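Local coordinates for conserved hypothetical protein (PDB 2F06) that is of unknown function but binds histidine between subunits through its paired ACT domains, which suggests a regulatory amino-acid sensor, at residues E25-K29 / E30-L34; G84-A87 / K88-F92; V115-P118 / S119-K123; D134-A138 / S139-K143. One frame throughout, in Å; residues are numbered along the deposited sequence. Where two conformers were deposited one is given.

Interaction 1: residues E25-K29 / E30-L34; sequences EVLAK and ENINL. With HIS (histidine), chain C.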
loop_
_atom_site.group_PDB
_atom_site.type_symbol
_atom_site.label_atom_id
_atom_site.label_comp_id
_atom_site.label_asym_id
_atom_site.label_seq_id
_atom_site.Cartn_x
_atom_site.Cartn_y
_atom_site.Cartn_z
ATOM N N GLU A 25 -5.979 5.778 -22.194
ATOM C CA GLU A 25 -5.858 6.024 -23.655
ATOM C C GLU A 25 -5.443 4.802 -24.514
ATOM O O GLU A 25 -6.048 4.552 -25.546
ATOM C CB GLU A 25 -4.953 7.225 -23.913
ATOM C CG GLU A 25 -5.638 8.558 -23.459
ATOM C CD GLU A 25 -4.830 9.834 -23.714
ATOM O OE1 GLU A 25 -3.592 9.771 -24.008
ATOM O OE2 GLU A 25 -5.460 10.938 -23.654
ATOM N N VAL A 26 -4.378 4.101 -24.160
ATOM C CA VAL A 26 -4.105 2.730 -24.684
ATOM C C VAL A 26 -5.323 1.808 -24.756
ATOM O O VAL A 26 -5.606 1.236 -25.807
ATOM C CB VAL A 26 -2.979 1.966 -23.919
ATOM C CG1 VAL A 26 -2.725 0.598 -24.592
ATOM C CG2 VAL A 26 -1.692 2.775 -23.967
ATOM N N LEU A 27 -6.045 1.666 -23.661
ATOM C CA LEU A 27 -7.221 0.822 -23.643
ATOM C C LEU A 27 -8.370 1.336 -24.501
ATOM O O LEU A 27 -8.990 0.525 -25.186
ATOM C CB LEU A 27 -7.674 0.566 -22.195
ATOM C CG LEU A 27 -6.584 -0.159 -21.388
ATOM C CD1 LEU A 27 -7.034 -0.363 -19.944
ATOM C CD2 LEU A 27 -6.178 -1.537 -22.001
ATOM N N ALA A 28 -8.646 2.655 -24.479
ATOM C CA ALA A 28 -9.649 3.273 -25.347
ATOM C C ALA A 28 -9.379 3.016 -26.825
ATOM O O ALA A 28 -10.320 2.821 -27.626
ATOM C CB ALA A 28 -9.686 4.783 -25.154
ATOM N N LYS A 29 -8.106 3.109 -27.210
ATOM C CA LYS A 29 -7.732 2.987 -28.624
ATOM C C LYS A 29 -8.042 1.559 -29.151
ATOM O O LYS A 29 -8.295 1.367 -30.365
ATOM C CB LYS A 29 -6.254 3.330 -28.805
ATOM C CG LYS A 29 -5.662 2.896 -30.143
ATOM C CD LYS A 29 -4.370 3.678 -30.490
ATOM C CE LYS A 29 -4.607 4.987 -31.326
ATOM N NZ LYS A 29 -5.029 4.852 -32.802
ATOM N N GLU A 30 -8.028 0.573 -28.242
ATOM C CA GLU A 30 -8.311 -0.786 -28.623
ATOM C C GLU A 30 -9.816 -1.143 -28.548
ATOM O O GLU A 30 -10.199 -2.317 -28.841
ATOM C CB GLU A 30 -7.476 -1.783 -27.781
ATOM C CG GLU A 30 -5.929 -1.647 -27.774
ATOM C CD GLU A 30 -5.239 -1.629 -29.155
ATOM O OE1 GLU A 30 -5.793 -1.059 -30.115
ATOM O OE2 GLU A 30 -4.108 -2.165 -29.294
ATOM N N ASN A 31 -10.649 -0.155 -28.181
ATOM C CA ASN A 31 -12.086 -0.320 -27.884
ATOM C C ASN A 31 -12.241 -1.369 -26.785
ATOM O O ASN A 31 -13.092 -2.260 -26.871
ATOM C CB ASN A 31 -12.906 -0.697 -29.136
ATOM C CG ASN A 31 -14.426 -0.316 -29.031
ATOM O OD1 ASN A 31 -15.336 -1.178 -29.183
ATOM N ND2 ASN A 31 -14.690 0.966 -28.795
ATOM N N ILE A 32 -11.381 -1.258 -25.758
ATOM C CA ILE A 32 -11.440 -2.104 -24.596
ATOM C C ILE A 32 -12.160 -1.316 -23.548
ATOM O O ILE A 32 -11.761 -0.200 -23.191
ATOM C CB ILE A 32 -10.066 -2.673 -24.184
ATOM C CG1 ILE A 32 -9.568 -3.705 -25.198
ATOM C CG2 ILE A 32 -10.175 -3.510 -22.845
ATOM C CD1 ILE A 32 -8.092 -4.116 -25.088
ATOM N N ASN A 33 -13.276 -1.884 -23.092
ATOM C CA ASN A 33 -14.066 -1.308 -21.994
ATOM C C ASN A 33 -13.527 -1.720 -20.616
ATOM O O ASN A 33 -13.207 -2.908 -20.340
ATOM C CB ASN A 33 -15.561 -1.734 -22.082
ATOM C CG ASN A 33 -16.501 -0.796 -21.309
ATOM O OD1 ASN A 33 -16.471 0.416 -21.502
ATOM N ND2 ASN A 33 -17.326 -1.354 -20.424
ATOM N N LEU A 34 -13.531 -0.749 -19.720
ATOM C CA LEU A 34 -13.232 -0.978 -18.318
ATOM C C LEU A 34 -14.530 -1.313 -17.575
ATOM O O LEU A 34 -15.477 -0.577 -17.648
ATOM C CB LEU A 34 -12.588 0.291 -17.769
ATOM C CG LEU A 34 -11.206 0.719 -18.331
ATOM C CD1 LEU A 34 -10.896 2.163 -17.922
ATOM C CD2 LEU A 34 -10.117 -0.145 -17.769
HETATM N N HIS C . -16.526 1.627 -19.263
HETATM C CA HIS C . -15.992 3.035 -19.301
HETATM C C HIS C . -14.595 3.249 -19.807
HETATM O O HIS C . -13.951 2.410 -20.431
HETATM C CB HIS C . -16.141 3.768 -17.957
HETATM C CG HIS C . -15.494 3.094 -16.758
HETATM N ND1 HIS C . -16.022 1.962 -16.150
HETATM C CD2 HIS C . -14.459 3.486 -15.972
HETATM C CE1 HIS C . -15.294 1.655 -15.083
HETATM N NE2 HIS C . -14.344 2.573 -14.950
HETATM O OXT HIS C . -14.046 4.331 -19.560
#

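Interaction 2: residues G84-A87 / K88-F92; sequences GALA and KVLGF. With HIS (histidine), chain B.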
loop_
_atom_site.group_PDB
_atom_site.type_symbol
_atom_site.label_atom_id
_atom_site.label_comp_id
_atom_site.label_asym_id
_atom_site.label_seq_id
_atom_site.Cartn_x
_atom_site.Cartn_y
_atom_site.Cartn_z
ATOM N N GLY A 84 -26.118 -5.716 5.087
ATOM C CA GLY A 84 -25.799 -7.042 5.632
ATOM C C GLY A 84 -25.617 -8.148 4.602
ATOM O O GLY A 84 -25.345 -9.305 4.955
ATOM N N ALA A 85 -25.773 -7.783 3.330
ATOM C CA ALA A 85 -25.809 -8.745 2.271
ATOM C C ALA A 85 -24.393 -9.244 2.056
ATOM O O ALA A 85 -24.165 -10.448 2.039
ATOM C CB ALA A 85 -26.363 -8.116 1.033
ATOM N N LEU A 86 -23.443 -8.310 1.926
ATOM C CA LEU A 86 -22.024 -8.657 1.810
ATOM C C LEU A 86 -21.510 -9.368 3.073
ATOM O O LEU A 86 -20.732 -10.310 2.966
ATOM C CB LEU A 86 -21.171 -7.412 1.522
ATOM C CG LEU A 86 -19.668 -7.632 1.283
ATOM C CD1 LEU A 86 -19.348 -8.712 0.185
ATOM C CD2 LEU A 86 -18.999 -6.301 0.963
ATOM N N ALA A 87 -21.943 -8.878 4.242
ATOM C CA ALA A 87 -21.698 -9.451 5.546
ATOM C C ALA A 87 -21.949 -10.950 5.597
ATOM O O ALA A 87 -21.222 -11.659 6.286
ATOM C CB ALA A 87 -22.612 -8.775 6.613
ATOM N N LYS A 88 -23.036 -11.390 4.945
ATOM C CA LYS A 88 -23.480 -12.790 4.976
ATOM C C LYS A 88 -22.494 -13.618 4.151
ATOM O O LYS A 88 -22.033 -14.689 4.555
ATOM C CB LYS A 88 -24.957 -12.894 4.504
ATOM C CG LYS A 88 -25.569 -14.284 4.411
ATOM C CD LYS A 88 -27.123 -14.171 4.151
ATOM C CE LYS A 88 -27.685 -15.299 3.286
ATOM N NZ LYS A 88 -27.906 -16.633 4.041
ATOM N N VAL A 89 -22.113 -13.087 3.000
ATOM C CA VAL A 89 -21.138 -13.755 2.191
ATOM C C VAL A 89 -19.800 -13.949 2.934
ATOM O O VAL A 89 -19.198 -15.011 2.853
ATOM C CB VAL A 89 -20.895 -13.012 0.857
ATOM C CG1 VAL A 89 -19.760 -13.657 0.153
ATOM C CG2 VAL A 89 -22.192 -13.067 -0.040
ATOM N N LEU A 90 -19.332 -12.915 3.619
ATOM C CA LEU A 90 -17.999 -12.881 4.182
ATOM C C LEU A 90 -17.974 -13.831 5.386
ATOM O O LEU A 90 -16.943 -14.412 5.746
ATOM C CB LEU A 90 -17.695 -11.431 4.595
ATOM C CG LEU A 90 -17.473 -10.334 3.526
ATOM C CD1 LEU A 90 -17.123 -8.981 4.148
ATOM C CD2 LEU A 90 -16.428 -10.685 2.583
ATOM N N GLY A 91 -19.141 -13.985 6.010
ATOM C CA GLY A 91 -19.289 -14.827 7.174
ATOM C C GLY A 91 -19.277 -16.274 6.717
ATOM O O GLY A 91 -18.710 -17.130 7.403
ATOM N N PHE A 92 -19.882 -16.563 5.562
ATOM C CA PHE A 92 -19.776 -17.905 4.997
ATOM C C PHE A 92 -18.290 -18.178 4.809
ATOM O O PHE A 92 -17.801 -19.209 5.199
ATOM C CB PHE A 92 -20.449 -18.065 3.629
ATOM C CG PHE A 92 -21.975 -17.993 3.624
ATOM C CD1 PHE A 92 -22.738 -18.477 4.654
ATOM C CD2 PHE A 92 -22.633 -17.444 2.502
ATOM C CE1 PHE A 92 -24.149 -18.432 4.589
ATOM C CE2 PHE A 92 -24.020 -17.359 2.431
ATOM C CZ PHE A 92 -24.780 -17.865 3.479
HETATM N N HIS B . -25.276 -2.790 -0.380
HETATM C CA HIS B . -24.901 -4.173 0.085
HETATM C C HIS B . -24.390 -4.333 1.488
HETATM O O HIS B . -24.498 -3.480 2.364
HETATM C CB HIS B . -23.928 -4.883 -0.872
HETATM C CG HIS B . -22.625 -4.154 -1.155
HETATM N ND1 HIS B . -22.545 -3.035 -1.973
HETATM C CD2 HIS B . -21.342 -4.482 -0.851
HETATM C CE1 HIS B . -21.274 -2.673 -2.101
HETATM N NE2 HIS B . -20.524 -3.543 -1.435
HETATM O OXT HIS B . -23.800 -5.385 1.776
#

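Interaction 3: residues V115-P118 / S119-K123; sequences VIRP and SNMDK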
loop_
_atom_site.group_PDB
_atom_site.type_symbol
_atom_site.label_atom_id
_atom_site.label_comp_id
_atom_site.label_asym_id
_atom_site.label_seq_id
_atom_site.Cartn_x
_atom_site.Cartn_y
_atom_site.Cartn_z
ATOM N N VAL A 115 -15.684 -7.864 -6.723
ATOM C CA VAL A 115 -14.471 -8.569 -7.119
ATOM C C VAL A 115 -13.618 -8.919 -5.912
ATOM O O VAL A 115 -13.234 -8.051 -5.100
ATOM C CB VAL A 115 -13.652 -7.705 -8.086
ATOM C CG1 VAL A 115 -12.232 -8.300 -8.313
ATOM C CG2 VAL A 115 -14.414 -7.512 -9.389
ATOM N N ILE A 116 -13.306 -10.203 -5.818
ATOM C CA ILE A 116 -12.566 -10.744 -4.711
ATOM C C ILE A 116 -11.282 -11.386 -5.086
ATOM O O ILE A 116 -11.259 -12.255 -5.966
ATOM C CB ILE A 116 -13.339 -11.941 -4.090
ATOM C CG1 ILE A 116 -14.739 -11.523 -3.709
ATOM C CG2 ILE A 116 -12.656 -12.386 -2.818
ATOM C CD1 ILE A 116 -14.745 -10.599 -2.524
ATOM N N ARG A 117 -10.233 -11.074 -4.338
ATOM C CA ARG A 117 -8.970 -11.870 -4.361
ATOM C C ARG A 117 -8.878 -12.593 -2.996
ATOM O O ARG A 117 -8.484 -11.959 -2.008
ATOM C CB ARG A 117 -7.778 -10.966 -4.516
ATOM C CG ARG A 117 -6.433 -11.629 -4.405
ATOM C CD ARG A 117 -6.352 -12.827 -5.330
ATOM N NE ARG A 117 -5.069 -13.554 -5.207
ATOM C CZ ARG A 117 -4.664 -14.546 -6.017
ATOM N NH1 ARG A 117 -5.435 -14.984 -7.015
ATOM N NH2 ARG A 117 -3.481 -15.119 -5.814
ATOM N N PRO A 118 -9.276 -13.889 -2.962
ATOM C CA PRO A 118 -9.319 -14.699 -1.786
ATOM C C PRO A 118 -7.962 -15.299 -1.412
ATOM O O PRO A 118 -7.051 -15.375 -2.242
ATOM C CB PRO A 118 -10.311 -15.812 -2.170
ATOM C CG PRO A 118 -10.129 -16.008 -3.631
ATOM C CD PRO A 118 -9.752 -14.626 -4.161
ATOM N N SER A 119 -7.838 -15.695 -0.154
ATOM C CA SER A 119 -6.672 -16.399 0.316
ATOM C C SER A 119 -6.449 -17.745 -0.430
ATOM O O SER A 119 -5.325 -18.166 -0.655
ATOM C CB SER A 119 -6.876 -16.717 1.816
ATOM O OG SER A 119 -8.109 -17.425 2.031
ATOM N N ASN A 120 -7.527 -18.427 -0.776
ATOM C CA ASN A 120 -7.417 -19.695 -1.464
ATOM C C ASN A 120 -8.498 -19.693 -2.543
ATOM O O ASN A 120 -9.676 -19.629 -2.245
ATOM C CB ASN A 120 -7.583 -20.841 -0.430
ATOM C CG ASN A 120 -7.326 -22.226 -1.008
ATOM O OD1 ASN A 120 -7.844 -22.604 -2.057
ATOM N ND2 ASN A 120 -6.581 -23.021 -0.268
HETATM N N MSE A 121 -8.115 -19.746 -3.808
HETATM C CA MSE A 121 -9.150 -19.637 -4.832
HETATM C C MSE A 121 -10.076 -20.866 -4.988
HETATM O O MSE A 121 -11.294 -20.688 -5.155
HETATM C CB MSE A 121 -8.563 -19.284 -6.155
HETATM C CG MSE A 121 -9.664 -19.177 -7.216
HETATM SE SE MSE A 121 -10.886 -17.601 -7.037
HETATM C CE MSE A 121 -9.456 -16.299 -7.573
ATOM N N ASP A 122 -9.506 -22.081 -4.964
ATOM C CA ASP A 122 -10.321 -23.308 -5.046
ATOM C C ASP A 122 -11.316 -23.368 -3.866
ATOM O O ASP A 122 -12.503 -23.622 -4.088
ATOM C CB ASP A 122 -9.492 -24.613 -5.099
ATOM C CG ASP A 122 -8.428 -24.630 -6.219
ATOM O OD1 ASP A 122 -8.536 -23.898 -7.224
ATOM O OD2 ASP A 122 -7.443 -25.398 -6.074
ATOM N N LYS A 123 -10.858 -23.101 -2.641
ATOM C CA LYS A 123 -11.766 -23.164 -1.490
ATOM C C LYS A 123 -12.857 -22.086 -1.479
ATOM O O LYS A 123 -13.992 -22.337 -1.039
ATOM C CB LYS A 123 -11.014 -23.168 -0.148
ATOM C CG LYS A 123 -11.704 -23.998 0.869
ATOM C CD LYS A 123 -11.356 -25.541 0.738
ATOM C CE LYS A 123 -11.404 -26.133 -0.728
ATOM N NZ LYS A 123 -11.061 -27.609 -0.837
#

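Interaction 4: residues D134-A138 / S139-K143; sequences DLLAA and SDLYK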
loop_
_atom_site.group_PDB
_atom_site.type_symbol
_atom_site.label_atom_id
_atom_site.label_comp_id
_atom_site.label_asym_id
_atom_site.label_seq_id
_atom_site.Cartn_x
_atom_site.Cartn_y
_atom_site.Cartn_z
ATOM N N ASP A 134 -24.503 -15.964 -5.754
ATOM C CA ASP A 134 -24.404 -15.728 -7.187
ATOM C C ASP A 134 -22.937 -15.457 -7.529
ATOM O O ASP A 134 -22.408 -14.442 -7.165
ATOM C CB ASP A 134 -25.253 -14.521 -7.604
ATOM C CG ASP A 134 -26.728 -14.703 -7.310
ATOM O OD1 ASP A 134 -27.221 -15.857 -7.271
ATOM O OD2 ASP A 134 -27.396 -13.664 -7.136
ATOM N N LEU A 135 -22.272 -16.392 -8.193
ATOM C CA LEU A 135 -20.923 -16.131 -8.655
ATOM C C LEU A 135 -21.130 -15.546 -10.018
ATOM O O LEU A 135 -22.146 -15.854 -10.691
ATOM C CB LEU A 135 -20.095 -17.417 -8.736
ATOM C CG LEU A 135 -19.446 -17.869 -7.419
ATOM C CD1 LEU A 135 -19.336 -19.404 -7.275
ATOM C CD2 LEU A 135 -18.093 -17.208 -7.354
ATOM N N LEU A 136 -20.175 -14.746 -10.462
ATOM C CA LEU A 136 -20.178 -14.281 -11.884
ATOM C C LEU A 136 -19.203 -15.123 -12.728
ATOM O O LEU A 136 -18.072 -15.408 -12.290
ATOM C CB LEU A 136 -19.834 -12.816 -11.946
ATOM C CG LEU A 136 -20.737 -11.811 -11.199
ATOM C CD1 LEU A 136 -20.133 -10.397 -11.323
ATOM C CD2 LEU A 136 -22.169 -11.747 -11.709
ATOM N N ALA A 137 -19.631 -15.583 -13.895
ATOM C CA ALA A 137 -18.700 -16.186 -14.857
ATOM C C ALA A 137 -17.651 -15.113 -15.167
ATOM O O ALA A 137 -17.978 -13.910 -15.104
ATOM C CB ALA A 137 -19.427 -16.552 -16.108
ATOM N N ALA A 138 -16.404 -15.487 -15.485
ATOM C CA ALA A 138 -15.397 -14.433 -15.799
ATOM C C ALA A 138 -15.952 -13.558 -16.914
ATOM O O ALA A 138 -15.831 -12.395 -16.873
ATOM C CB ALA A 138 -14.094 -15.058 -16.255
ATOM N N SER A 139 -16.568 -14.172 -17.917
ATOM C CA SER A 139 -17.132 -13.463 -19.065
ATOM C C SER A 139 -18.232 -12.472 -18.679
ATOM O O SER A 139 -18.301 -11.417 -19.288
ATOM C CB SER A 139 -17.576 -14.490 -20.094
ATOM O OG SER A 139 -18.701 -15.166 -19.614
ATOM N N ASP A 140 -19.025 -12.756 -17.635
ATOM C CA ASP A 140 -20.021 -11.800 -17.105
ATOM C C ASP A 140 -19.348 -10.551 -16.542
ATOM O O ASP A 140 -19.774 -9.407 -16.743
ATOM C CB ASP A 140 -20.863 -12.391 -15.954
ATOM C CG ASP A 140 -21.877 -13.433 -16.378
ATOM O OD1 ASP A 140 -22.504 -13.326 -17.460
ATOM O OD2 ASP A 140 -22.031 -14.404 -15.554
ATOM N N LEU A 141 -18.265 -10.780 -15.821
ATOM C CA LEU A 141 -17.479 -9.734 -15.260
ATOM C C LEU A 141 -16.852 -8.808 -16.344
ATOM O O LEU A 141 -16.878 -7.568 -16.206
ATOM C CB LEU A 141 -16.426 -10.354 -14.338
ATOM C CG LEU A 141 -15.865 -9.629 -13.155
ATOM C CD1 LEU A 141 -16.873 -8.927 -12.243
ATOM C CD2 LEU A 141 -14.930 -10.578 -12.339
ATOM N N TYR A 142 -16.280 -9.400 -17.386
ATOM C CA TYR A 142 -15.722 -8.625 -18.513
ATOM C C TYR A 142 -16.724 -7.767 -19.364
ATOM O O TYR A 142 -16.330 -6.996 -20.270
ATOM C CB TYR A 142 -15.080 -9.624 -19.485
ATOM C CG TYR A 142 -13.976 -10.512 -18.888
ATOM C CD1 TYR A 142 -13.287 -10.179 -17.686
ATOM C CD2 TYR A 142 -13.629 -11.697 -19.537
ATOM C CE1 TYR A 142 -12.252 -11.015 -17.198
ATOM C CE2 TYR A 142 -12.634 -12.546 -19.035
ATOM C CZ TYR A 142 -11.930 -12.184 -17.905
ATOM O OH TYR A 142 -10.961 -13.075 -17.499
ATOM N N LYS A 143 -18.022 -7.935 -19.152
ATOM C CA LYS A 143 -19.014 -7.191 -19.958
ATOM C C LYS A 143 -19.951 -6.363 -19.069
ATOM O O LYS A 143 -21.079 -6.040 -19.472
ATOM C CB LYS A 143 -19.817 -8.145 -20.916
ATOM C CG LYS A 143 -20.805 -9.108 -20.217
ATOM C CD LYS A 143 -21.841 -9.882 -21.127
ATOM C CE LYS A 143 -21.265 -11.042 -21.876
ATOM N NZ LYS A 143 -20.006 -10.566 -22.460
#

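Interaction 1: residues E25-K29 / E30-L34
L27 and L34 meet through one methyl each, CD1 of L27 lying 3.8 Å from CD2 of L34, and the two side chains cross at about a right angle. L27 has its CG beside the backbone N and anti to the carbonyl carbon (chi1 -61°), which carries its branch to the side where the chain returns as 30-34. The other methyl, CD2, approaches CD1 of I32 more loosely, at 4.5 Å.

The helix ends here in a Schellman motif. N31 takes a positive phi, and the chain folds back so that I32 N donates to L27 O at 3.0 Å, while N31 N donates to A28 O from well above the carbonyl plane. E30 N makes only weak bonds, to V26 O and L27 O. The E30 side chain is bent at chi2, and its CG packs 3.5 Å from V26 O.

Beyond the turn the chain grips the ligand. The amino N of the bound histidine donates to N33 OD1 (a short 2.5 Å) and to L34 O (2.9 Å), and L34 N donates almost straight to the ligand's O (170°). N81 of the second subunit bonds to N33 ND2 and to the ligand, so the site is shared across the interface, an arrangement consistent with effector binding by ACT domains.

The turn joins helix 19-29 to strand 34-41. Helix 55-64 packs alongside, with A58 against L27 and I32 and A61 against V26 and E30, while V52 of strand 46-52 lies against I32 and L34.

Interaction 2: residues G84-A87 / K88-F92
L86 lays its CD2 methyl against the imidazole of the bound histidine, 3.5 Å from the ligand's CD2, while its CB sits 3.3 Å from the ligand's OXT. Its CG, anti to the backbone N (chi1 -176°), places the branch between the ligand and L90, L86 CG lying 4.1 Å from L90 CD1. L90 also folds over the backbone, its CG 3.3 Å from L86 O, the same oxygen that accepts from L90 N in the carbonyl plane. With only an alanine at L86, the ligand's imidazole would probably lose the methyl beside it and a gap would open next to L90.

The main chain holds the other end of the ligand. L86 N donates to OXT at 3.0 Å, with an angle of 167° at the hydrogen, in the first turn of helix 85-95. G84 is the N-cap, with a positive phi (86°) that favours glycine. A carboxylate at the N-terminal end of a helix, next to a glycine, is a recurrent way for ACT domains to bind an amino acid, and the helix dipole would probably favour its negative charge.

Further along, K88 N donates to A85 O from above the carbonyl plane and weakly to G84 O, and G91 N donates to A87 O at 3.1 Å. N81 and S105 also bond to the ligand, and N33 and L34 of the second subunit close the site from across the interface. M103 of strand 100-108 packs on both L86 and L90, and L37 of the second subunit touches L86.

Interaction 3: residues V115-P118 / S119-K123
The turn from strand 111-118 into helix 121-130 is a strand-to-helix connection of the second ACT domain, and P118 and M121 face each other across it. M121, a selenomethionine, runs out with CG anti to its N (chi1 180°) and then bends at chi2 and chi3, which folds its end back against the CG-CD edge of the proline ring. SE lies 3.8 Å from P118 CG, and the terminal CE lies 3.8 Å from P118 CD. The same CE is 4.3 Å from R117 NH1, which is bonded to D73 O.

N120 caps the helix: its OD1 accepts from K123 N at 3.1 Å, nearly straight at the hydrogen (172°), though the donor sits above the plane of the amide carbonyl. This bond occupies an N-H in the helix's first turn. S119 OG is bonded to F99 N, in the loop leading into strand 100-108.

Strand 111-118 runs between strands 69-80 and 100-108 of the sheet. M121 reaches D73 and V75 of strand 69-80, while R117 lies on T72 of that strand and on Y102 of strand 100-108.

Interaction 4: residues D134-A138 / S139-K143
One face of the Y142 ring is covered by A138 O, 3.3 Å from its plane and offset toward the rim near CG. Farther along the ring, A138 CB is 4.0 Å from CZ. CG of Y142 beside its own N (chi1 -58°) is what swings the ring back over the preceding turn.

This short helix 138-141 follows strand 134-136, close to the C-terminus of the chain, and joins the second ACT domain to the first: Y142 OH is bonded to K7 N of strand 5-13, while L136 reaches N113 of strand 111-118. A glycine in place of Y142 would probably leave K7 N without its hydroxyl partner and uncover A138 O and A138 CB.

A137 is the N-cap. Its N-H donates to D140 OD2 at 3.1 Å; the carboxylate oxygen is met on its anti side, 30° out of plane, and the bond ties the start of the helix to its third residue. The same OD2 comes within 3.4 Å of A137 CB. A137 O accepts from L141 N, and A138 O, the oxygen on the tyrosine face, accepts from Y142 N at 3.1 Å, so one carbonyl is both bonded and covered by the same residue. L136 and L141 cross at about a right angle, CD1 of L136 lying 3.7 Å from CD1 of L141.

In the fold
Interactions 1 and 2 lie on opposite sides of the chain's centre, their centres 34 Å apart, and each holds a different histidine. Each site pairs the 30-34 turn of one subunit with the 84-87 helix start of another, so two distant contacts of one chain correspond to the two halves of a shared pocket. Interactions 3 and 4 both reach the same sheet, with centres 15 Å apart, and touch directly where V115 CG2 packs on L141 CD1 at 4.0 Å. Interaction 4 approaches interaction 1 to about 5 Å between nearest atoms, as interaction 3 does interaction 2. The L141 side chain remains about 11 Å from a bound histidine.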